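Local coordinates for protein probable TonB-dependent siderophore receptor PiuA (Acinetobacter baumannii, PDB 5FP1) that probably takes part in the first step of iron uptake, binding iron-chelating siderophores at the outer membrane so that they can be carried across it, at residues 161-166 and 183-188; 221-226 and 268-273; 683-688 and 707-712. One frame throughout, in Å; residues are numbered along the deposited sequence.

All three contacts are antiparallel strand pairs in the wall of one TonB-dependent receptor barrel. Contact 1 sits between the other two, its centre about 17 Å from that of contact 2 and about 16 Å from that of contact 3. Strand 197-209 separates contacts 1 and 2, yet Leu183 CD2 reaches Leu224 CD1 at 4.0 Å; strand 149-157 separates contacts 1 and 3, yet Tyr161 CE1 packs on Val711 CG1 at 3.7 Å. Contacts 2 and 3 do not touch, their nearest atoms about 17 Å apart. Glu110 meets side chains of contacts 1 and 2, and Lys56 those of contacts 1 and 3. The side chain of His270 is about 4 Å from a bound C8E detergent.

Contact 1: 161-166 and 183-188; sequences YQRITL and LGHQNE
Leu183 lays its CD1 methyl over the centre of the Arg163 guanidinium, 3.5 Å from CZ, and the same methyl meets Thr165 CG2 at 3.7 Å. Gly184 N donates to Ile164 O at 3.0 Å and Gly184 O accepts from Ile164 N at 2.9 Å. His185 turns back to the face of Leu183. Its ND1 lies 3.0 Å from Arg163 NH1, near the guanidinium plane, with the two flat groups 71° apart. Arg163 gets there on a straight chain, CG anti to the backbone N (chi1 -175°), and its NH1 forms a salt bridge with Glu110 of the plug. The edge of the His185 ring points at the face of Tyr161 in a T-shaped pair (planes at 80°), while its NE2 donates to Asn187 OD1 at 2.8 Å, fixing the imidazole's rotation. On the other face Gln186 runs alongside Gln162, their backbones joined by two hydrogen bonds; Gln162 NE2 is 3.1 Å from Gln186 OE1, but the angle is too poor for a hydrogen bond. Asn187 CB rests on Tyr161 CD2 at 3.9 Å. A largely polar and aromatic face turned toward the plug, Leu183 among it, on an antiparallel hairpin, fits the inner wall of a TonB-dependent receptor barrel.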
loop_
_atom_site.group_PDB
_atom_site.type_symbol
_atom_site.label_atom_id
_atom_site.label_comp_id
_atom_site.label_asym_id
_atom_site.label_seq_id
_atom_site.Cartn_x
_atom_site.Cartn_y
_atom_site.Cartn_z
ATOM N N TYR A 161 -15.074 0.633 19.009
ATOM C CA TYR A 161 -14.732 -0.426 18.052
ATOM C C TYR A 161 -15.707 -1.587 18.173
ATOM O O TYR A 161 -15.931 -2.107 19.270
ATOM C CB TYR A 161 -13.323 -0.870 18.379
ATOM C CG TYR A 161 -12.699 -1.964 17.549
ATOM C CD1 TYR A 161 -13.138 -3.285 17.649
ATOM C CD2 TYR A 161 -11.608 -1.701 16.728
ATOM C CE1 TYR A 161 -12.526 -4.291 16.939
ATOM C CE2 TYR A 161 -10.988 -2.706 16.012
ATOM C CZ TYR A 161 -11.440 -4.004 16.129
ATOM O OH TYR A 161 -10.828 -5.016 15.435
ATOM N N GLN A 162 -16.305 -1.978 17.052
ATOM C CA GLN A 162 -17.063 -3.235 16.967
ATOM C C GLN A 162 -16.809 -3.864 15.632
ATOM O O GLN A 162 -16.895 -3.188 14.611
ATOM C CB GLN A 162 -18.575 -2.977 17.108
ATOM C CG GLN A 162 -18.954 -2.252 18.391
ATOM C CD GLN A 162 -20.352 -1.659 18.315
ATOM O OE1 GLN A 162 -21.255 -2.256 17.743
ATOM N NE2 GLN A 162 -20.530 -0.472 18.880
ATOM N N ARG A 163 -16.520 -5.158 15.622
ATOM C CA ARG A 163 -16.204 -5.849 14.381
ATOM C C ARG A 163 -16.720 -7.276 14.422
ATOM O O ARG A 163 -16.490 -7.990 15.399
ATOM C CB ARG A 163 -14.684 -5.874 14.180
ATOM C CG ARG A 163 -14.236 -6.459 12.850
ATOM C CD ARG A 163 -12.726 -6.476 12.782
ATOM N NE ARG A 163 -12.197 -7.063 11.550
ATOM C CZ ARG A 163 -12.023 -6.408 10.401
ATOM N NH1 ARG A 163 -12.384 -5.138 10.279
ATOM N NH2 ARG A 163 -11.508 -7.033 9.355
ATOM N N ILE A 164 -17.415 -7.682 13.381
ATOM C CA ILE A 164 -17.846 -9.070 13.250
ATOM C C ILE A 164 -17.393 -9.559 11.901
ATOM O O ILE A 164 -17.595 -8.883 10.889
ATOM C CB ILE A 164 -19.391 -9.175 13.336
ATOM C CG1 ILE A 164 -19.871 -8.759 14.724
ATOM C CG2 ILE A 164 -19.855 -10.600 13.042
ATOM C CD1 ILE A 164 -21.350 -8.442 14.798
ATOM N N THR A 165 -16.756 -10.720 11.877
ATOM C CA THR A 165 -16.480 -11.394 10.622
ATOM C C THR A 165 -16.995 -12.823 10.698
ATOM O O THR A 165 -17.034 -13.417 11.772
ATOM C CB THR A 165 -14.973 -11.470 10.337
ATOM O OG1 THR A 165 -14.339 -12.082 11.437
ATOM C CG2 THR A 165 -14.366 -10.092 10.154
ATOM N N LEU A 166 -17.379 -13.352 9.546
ATOM C CA LEU A 166 -17.805 -14.744 9.398
ATOM C C LEU A 166 -17.212 -15.268 8.119
ATOM O O LEU A 166 -17.220 -14.571 7.112
ATOM C CB LEU A 166 -19.326 -14.837 9.326
ATOM C CG LEU A 166 -19.923 -15.323 10.640
ATOM C CD1 LEU A 166 -20.627 -14.175 11.335
ATOM C CD2 LEU A 166 -20.872 -16.484 10.399
ATOM N N LEU A 183 -18.264 -9.117 6.519
ATOM C CA LEU A 183 -17.633 -8.171 7.425
ATOM C C LEU A 183 -18.626 -7.077 7.765
ATOM O O LEU A 183 -19.278 -6.526 6.879
ATOM C CB LEU A 183 -16.386 -7.523 6.785
ATOM C CG LEU A 183 -15.808 -6.306 7.535
ATOM C CD1 LEU A 183 -15.080 -6.737 8.789
ATOM C CD2 LEU A 183 -14.890 -5.473 6.630
ATOM N N GLY A 184 -18.663 -6.754 9.052
ATOM C CA GLY A 184 -19.256 -5.531 9.563
ATOM C C GLY A 184 -18.303 -4.892 10.539
ATOM O O GLY A 184 -17.830 -5.537 11.461
ATOM N N HIS A 185 -17.998 -3.609 10.350
ATOM C CA HIS A 185 -16.961 -2.983 11.158
ATOM C C HIS A 185 -17.221 -1.515 11.416
ATOM O O HIS A 185 -17.638 -0.798 10.523
ATOM C CB HIS A 185 -15.607 -3.096 10.473
ATOM C CG HIS A 185 -14.508 -2.393 11.202
ATOM N ND1 HIS A 185 -13.619 -3.049 12.013
ATOM C CD2 HIS A 185 -14.177 -1.079 11.266
ATOM C CE1 HIS A 185 -12.799 -2.171 12.569
ATOM N NE2 HIS A 185 -13.107 -0.972 12.116
ATOM N N GLN A 186 -16.944 -1.079 12.638
ATOM C CA GLN A 186 -16.902 0.363 12.956
ATOM C C GLN A 186 -15.882 0.615 14.021
ATOM O O GLN A 186 -15.656 -0.236 14.908
ATOM C CB GLN A 186 -18.256 0.905 13.417
ATOM C CG GLN A 186 -18.747 0.322 14.732
ATOM C CD GLN A 186 -19.969 1.053 15.291
ATOM O OE1 GLN A 186 -19.990 1.443 16.457
ATOM N NE2 GLN A 186 -20.973 1.238 14.468
ATOM N N ASN A 187 -15.245 1.781 13.944
ATOM C CA ASN A 187 -14.400 2.259 15.023
ATOM C C ASN A 187 -14.191 3.756 14.909
ATOM O O ASN A 187 -14.218 4.319 13.802
ATOM C CB ASN A 187 -13.040 1.529 15.058
ATOM C CG ASN A 187 -12.074 1.993 13.967
ATOM O OD1 ASN A 187 -12.189 1.578 12.813
ATOM N ND2 ASN A 187 -11.099 2.812 14.340
ATOM N N GLU A 188 -13.982 4.395 16.050
ATOM C CA GLU A 188 -13.460 5.752 16.094
ATOM C C GLU A 188 -11.957 5.643 16.151
ATOM O O GLU A 188 -11.432 4.689 16.713
ATOM C CB GLU A 188 -13.947 6.490 17.337
ATOM C CG GLU A 188 -15.439 6.688 17.356
ATOM C CD GLU A 188 -15.910 7.267 18.682
ATOM O OE1 GLU A 188 -15.064 7.701 19.508
ATOM O OE2 GLU A 188 -17.132 7.286 18.870
#

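Contact 2: 221-226 and 268-273; sequences YYYLQT and ENHIGT
The strands of 221-226 and 268-273 run almost exactly antiparallel (177°), with hydrogen-bonded pairs Tyr222-Ile271 and Leu224-Asn269. One face carries a polar chain centred on His270. Tyr221 OH and His270 ND1 share a hydrogen bond of 2.7 Å, the two rings meeting at their edges, neither over the other's face. At the far side of the imidazole, His270 NE2 donates nearly straight, in the ring plane, to the anti lone pair of Glu268 OE2 at 2.7 Å, so both ring nitrogens are gripped. His270 CG sits beside its own backbone N (chi1 -60°), which sets the imidazole beside Tyr223, whose CD1 comes over its face, 3.5 Å from His270 CE1. Gln225 stacks its amide on the carboxylate of Glu268, planes 6° apart and Gln225 OE1 3.7 Å from Glu268 CD. On the opposite face, water 1 donates to Leu224 O at 2.8 Å and accepts from Asn269 ND2 at 2.9 Å, while Asn269 OD1 is hydrogen-bonded to Ser295. Here Tyr222 packs against Ile271 and its ring meets Phe112 of the plug. With bound detergent beside His270, the cluster of Tyr221, Tyr223 and His270 is consistent with the aromatic girdle of an outer-membrane beta-barrel.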
loop_
_atom_site.group_PDB
_atom_site.type_symbol
_atom_site.label_atom_id
_atom_site.label_comp_id
_atom_site.label_asym_id
_atom_site.label_seq_id
_atom_site.Cartn_x
_atom_site.Cartn_y
_atom_site.Cartn_z
ATOM N N TYR A 221 -15.993 -12.949 -6.128
ATOM C CA TYR A 221 -16.496 -11.604 -6.072
ATOM C C TYR A 221 -16.062 -11.029 -4.751
ATOM O O TYR A 221 -15.991 -11.744 -3.740
ATOM C CB TYR A 221 -18.024 -11.621 -6.171
ATOM C CG TYR A 221 -18.709 -10.299 -5.949
ATOM C CD1 TYR A 221 -18.533 -9.233 -6.849
ATOM C CD2 TYR A 221 -19.573 -10.101 -4.869
ATOM C CE1 TYR A 221 -19.180 -8.023 -6.656
ATOM C CE2 TYR A 221 -20.214 -8.885 -4.678
ATOM C CZ TYR A 221 -20.005 -7.848 -5.563
ATOM O OH TYR A 221 -20.662 -6.640 -5.392
ATOM N N TYR A 222 -15.773 -9.727 -4.763
ATOM C CA TYR A 222 -15.363 -9.001 -3.592
ATOM C C TYR A 222 -16.102 -7.674 -3.591
ATOM O O TYR A 222 -16.194 -7.003 -4.619
ATOM C CB TYR A 222 -13.848 -8.745 -3.610
ATOM C CG TYR A 222 -13.345 -7.978 -2.398
ATOM C CD1 TYR A 222 -13.149 -8.611 -1.191
ATOM C CD2 TYR A 222 -13.078 -6.610 -2.466
ATOM C CE1 TYR A 222 -12.703 -7.924 -0.077
ATOM C CE2 TYR A 222 -12.631 -5.916 -1.357
ATOM C CZ TYR A 222 -12.438 -6.572 -0.163
ATOM O OH TYR A 222 -11.969 -5.897 0.959
ATOM N N TYR A 223 -16.607 -7.304 -2.429
ATOM C CA TYR A 223 -17.323 -6.048 -2.241
ATOM C C TYR A 223 -16.954 -5.476 -0.898
ATOM O O TYR A 223 -16.955 -6.181 0.122
ATOM C CB TYR A 223 -18.835 -6.277 -2.260
ATOM C CG TYR A 223 -19.669 -5.142 -1.650
ATOM C CD1 TYR A 223 -19.976 -4.007 -2.385
ATOM C CD2 TYR A 223 -20.153 -5.229 -0.355
ATOM C CE1 TYR A 223 -20.753 -2.986 -1.848
ATOM C CE2 TYR A 223 -20.938 -4.223 0.201
ATOM C CZ TYR A 223 -21.237 -3.106 -0.542
ATOM O OH TYR A 223 -22.023 -2.110 0.020
ATOM N N LEU A 224 -16.657 -4.184 -0.903
ATOM C CA LEU A 224 -16.437 -3.417 0.302
ATOM C C LEU A 224 -16.953 -2.011 0.130
ATOM O O LEU A 224 -16.680 -1.341 -0.900
ATOM C CB LEU A 224 -14.944 -3.348 0.638
ATOM C CG LEU A 224 -14.606 -2.638 1.953
ATOM C CD1 LEU A 224 -14.961 -3.479 3.151
ATOM C CD2 LEU A 224 -13.125 -2.272 2.025
ATOM N N GLN A 225 -17.688 -1.543 1.133
ATOM C CA GLN A 225 -18.247 -0.201 1.081
ATOM C C GLN A 225 -18.053 0.480 2.412
ATOM O O GLN A 225 -18.288 -0.128 3.475
ATOM C CB GLN A 225 -19.742 -0.236 0.693
ATOM C CG GLN A 225 -20.288 1.159 0.391
ATOM C CD GLN A 225 -21.623 1.176 -0.354
ATOM O OE1 GLN A 225 -22.102 0.162 -0.914
ATOM N NE2 GLN A 225 -22.226 2.361 -0.389
ATOM N N THR A 226 -17.577 1.729 2.366
ATOM C CA THR A 226 -17.242 2.474 3.580
ATOM C C THR A 226 -18.041 3.756 3.689
ATOM O O THR A 226 -18.518 4.306 2.685
ATOM C CB THR A 226 -15.750 2.900 3.625
ATOM O OG1 THR A 226 -15.562 3.997 2.716
ATOM C CG2 THR A 226 -14.837 1.776 3.235
ATOM N N GLU A 268 -16.365 2.649 -2.445
ATOM C CA GLU A 268 -17.109 1.462 -2.840
ATOM C C GLU A 268 -16.337 0.705 -3.899
ATOM O O GLU A 268 -15.999 1.253 -4.935
ATOM C CB GLU A 268 -18.490 1.849 -3.384
ATOM C CG GLU A 268 -19.343 0.634 -3.719
ATOM C CD GLU A 268 -20.723 1.005 -4.273
ATOM O OE1 GLU A 268 -21.189 2.150 -4.080
ATOM O OE2 GLU A 268 -21.350 0.143 -4.907
ATOM N N ASN A 269 -16.039 -0.553 -3.603
ATOM C CA ASN A 269 -15.228 -1.379 -4.461
ATOM C C ASN A 269 -15.882 -2.725 -4.730
ATOM O O ASN A 269 -16.333 -3.379 -3.794
ATOM C CB ASN A 269 -13.857 -1.565 -3.857
ATOM C CG ASN A 269 -12.991 -0.324 -4.036
ATOM O OD1 ASN A 269 -12.376 -0.113 -5.085
ATOM N ND2 ASN A 269 -13.032 0.542 -3.050
ATOM N N HIS A 270 -15.877 -3.105 -6.008
ATOM C CA HIS A 270 -16.370 -4.403 -6.460
ATOM C C HIS A 270 -15.293 -5.014 -7.307
ATOM O O HIS A 270 -14.718 -4.326 -8.169
ATOM C CB HIS A 270 -17.600 -4.232 -7.356
ATOM C CG HIS A 270 -18.756 -3.548 -6.714
ATOM N ND1 HIS A 270 -19.871 -4.234 -6.276
ATOM C CD2 HIS A 270 -19.006 -2.234 -6.478
ATOM C CE1 HIS A 270 -20.744 -3.376 -5.779
ATOM N NE2 HIS A 270 -20.240 -2.158 -5.879
ATOM N N ILE A 271 -15.012 -6.304 -7.099
ATOM C CA ILE A 271 -14.112 -7.027 -7.997
ATOM C C ILE A 271 -14.745 -8.399 -8.343
ATOM O O ILE A 271 -15.132 -9.141 -7.440
ATOM C CB ILE A 271 -12.723 -7.312 -7.352
ATOM C CG1 ILE A 271 -12.075 -6.032 -6.813
ATOM C CG2 ILE A 271 -11.788 -8.001 -8.369
ATOM C CD1 ILE A 271 -10.784 -6.258 -6.040
ATOM N N GLY A 272 -14.805 -8.709 -9.629
ATOM C CA GLY A 272 -15.302 -10.001 -10.119
ATOM C C GLY A 272 -14.191 -10.679 -10.908
ATOM O O GLY A 272 -13.579 -10.062 -11.783
ATOM N N THR A 273 -13.911 -11.938 -10.588
ATOM C CA THR A 273 -12.807 -12.672 -11.214
ATOM C C THR A 273 -13.262 -14.046 -11.712
ATOM O O THR A 273 -13.965 -14.756 -10.999
ATOM C CB THR A 273 -11.664 -12.864 -10.214
ATOM O OG1 THR A 273 -11.276 -11.588 -9.676
ATOM C CG2 THR A 273 -10.479 -13.488 -10.862
HETATM O O HOH W 1 -14.385 0.268 -0.545
#

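Contact 3: 683-688 and 707-712; sequences NINNLS and GRSAVL
Here the last two strands of the barrel meet as they run into a long connection, Asn683 facing Val711 and Asn685 facing Ser709; in this family such loops lie on the extracellular side. Each pair is closed by two backbone hydrogen bonds; Asn683 N to Val711 O and Val711 N to Asn683 O are both 2.8 Å. Asn685 adds a side-chain bond: CG lies beside its backbone N (chi1 -56°), bringing ND2 to Ser709 OG at 3.3 Å, and the hydroxyl oxygen sits in the amide plane. On the same face Asn683 ND2 reaches the carbonyl of Asp54 in the plug and its OD1 pairs with Gln681. The opposite face is apolar, Ile684 CG1 meeting Ala710 CB at 4.4 Å. Beyond Asn685 the chain leaves the strand through Asn686, whose left-handed backbone (phi 50°) turns it out of the sheet. The buried Asn686 ND2 lies 3.7 Å from Gly707 C and donates to the carbonyls of Glu706 and Lys690. Arg708 lies alongside this turn, its CB 3.2 Å from Asn686 O. The side chain then bends at chi3, and Arg708 NH1 donates within the guanidinium plane to Leu687 O at 3.0 Å, approaching 31° out of that carbonyl's plane.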
loop_
_atom_site.group_PDB
_atom_site.type_symbol
_atom_site.label_atom_id
_atom_site.label_comp_id
_atom_site.label_asym_id
_atom_site.label_seq_id
_atom_site.Cartn_x
_atom_site.Cartn_y
_atom_site.Cartn_z
ATOM N N ASN A 683 -6.172 -7.845 22.514
ATOM C CA ASN A 683 -5.077 -7.076 21.926
ATOM C C ASN A 683 -5.015 -5.690 22.546
ATOM O O ASN A 683 -6.024 -5.018 22.665
ATOM C CB ASN A 683 -5.302 -6.943 20.405
ATOM C CG ASN A 683 -4.908 -8.191 19.642
ATOM O OD1 ASN A 683 -5.725 -9.102 19.439
ATOM N ND2 ASN A 683 -3.661 -8.228 19.186
ATOM N N ILE A 684 -3.820 -5.283 22.952
ATOM C CA ILE A 684 -3.588 -3.939 23.391
ATOM C C ILE A 684 -2.613 -3.298 22.400
ATOM O O ILE A 684 -1.483 -3.751 22.228
ATOM C CB ILE A 684 -3.048 -3.881 24.827
ATOM C CG1 ILE A 684 -4.075 -4.518 25.775
ATOM C CG2 ILE A 684 -2.798 -2.434 25.232
ATOM C CD1 ILE A 684 -3.587 -4.602 27.202
ATOM N N ASN A 685 -3.087 -2.247 21.748
ATOM C CA ASN A 685 -2.341 -1.595 20.675
ATOM C C ASN A 685 -1.785 -0.265 21.127
ATOM O O ASN A 685 -2.465 0.500 21.821
ATOM C CB ASN A 685 -3.270 -1.405 19.488
ATOM C CG ASN A 685 -3.878 -2.715 19.033
ATOM O OD1 ASN A 685 -3.161 -3.666 18.751
ATOM N ND2 ASN A 685 -5.196 -2.787 19.010
ATOM N N ASN A 686 -0.553 0.020 20.718
ATOM C CA ASN A 686 0.147 1.236 21.138
ATOM C C ASN A 686 0.043 1.332 22.653
ATOM O O ASN A 686 -0.502 2.280 23.228
ATOM C CB ASN A 686 -0.418 2.484 20.459
ATOM C CG ASN A 686 0.426 3.712 20.704
ATOM O OD1 ASN A 686 1.498 3.647 21.308
ATOM N ND2 ASN A 686 -0.037 4.853 20.184
ATOM N N LEU A 687 0.647 0.333 23.262
ATOM C CA LEU A 687 0.584 0.030 24.680
ATOM C C LEU A 687 1.081 1.174 25.548
ATOM O O LEU A 687 0.574 1.398 26.640
ATOM C CB LEU A 687 1.473 -1.207 24.869
ATOM C CG LEU A 687 1.497 -2.103 26.073
ATOM C CD1 LEU A 687 0.108 -2.631 26.367
ATOM C CD2 LEU A 687 2.449 -3.243 25.746
ATOM N N SER A 688 2.067 1.921 25.086
ATOM C CA SER A 688 2.556 3.061 25.860
ATOM C C SER A 688 1.832 4.376 25.540
ATOM O O SER A 688 2.217 5.407 26.045
ATOM C CB SER A 688 4.065 3.243 25.652
ATOM O OG SER A 688 4.365 3.634 24.317
ATOM N N GLY A 707 -3.901 6.496 19.012
ATOM C CA GLY A 707 -3.517 6.327 20.423
ATOM C C GLY A 707 -3.689 4.895 20.923
ATOM O O GLY A 707 -3.979 3.984 20.161
ATOM N N ARG A 708 -3.487 4.691 22.222
ATOM C CA ARG A 708 -3.673 3.362 22.816
ATOM C C ARG A 708 -5.098 2.865 22.641
ATOM O O ARG A 708 -6.070 3.616 22.776
ATOM C CB ARG A 708 -3.324 3.400 24.315
ATOM C CG ARG A 708 -3.419 2.038 25.000
ATOM C CD ARG A 708 -2.595 2.017 26.264
ATOM N NE ARG A 708 -3.082 2.985 27.228
ATOM C CZ ARG A 708 -2.329 3.570 28.156
ATOM N NH1 ARG A 708 -1.027 3.308 28.257
ATOM N NH2 ARG A 708 -2.888 4.438 28.981
ATOM N N SER A 709 -5.246 1.583 22.341
ATOM C CA SER A 709 -6.561 0.978 22.273
ATOM C C SER A 709 -6.478 -0.463 22.785
ATOM O O SER A 709 -5.397 -1.012 22.904
ATOM C CB SER A 709 -7.109 0.978 20.843
ATOM O OG SER A 709 -6.352 0.104 20.015
ATOM N N ALA A 710 -7.629 -1.039 23.082
ATOM C CA ALA A 710 -7.724 -2.450 23.423
ATOM C C ALA A 710 -8.874 -3.039 22.657
ATOM O O ALA A 710 -9.909 -2.410 22.488
ATOM C CB ALA A 710 -7.971 -2.626 24.927
ATOM N N VAL A 711 -8.703 -4.284 22.231
ATOM C CA VAL A 711 -9.763 -5.023 21.586
ATOM C C VAL A 711 -9.896 -6.398 22.224
ATOM O O VAL A 711 -8.890 -7.067 22.476
ATOM C CB VAL A 711 -9.462 -5.211 20.096
ATOM C CG1 VAL A 711 -10.521 -6.074 19.444
ATOM C CG2 VAL A 711 -9.399 -3.843 19.405
ATOM N N LEU A 712 -11.130 -6.821 22.455
ATOM C CA LEU A 712 -11.385 -8.164 22.975
ATOM C C LEU A 712 -12.256 -8.898 22.005
ATOM O O LEU A 712 -13.322 -8.411 21.620
ATOM C CB LEU A 712 -12.076 -8.107 24.343
ATOM C CG LEU A 712 -12.348 -9.481 24.976
ATOM C CD1 LEU A 712 -11.017 -10.113 25.346
ATOM C CD2 LEU A 712 -13.233 -9.325 26.206
#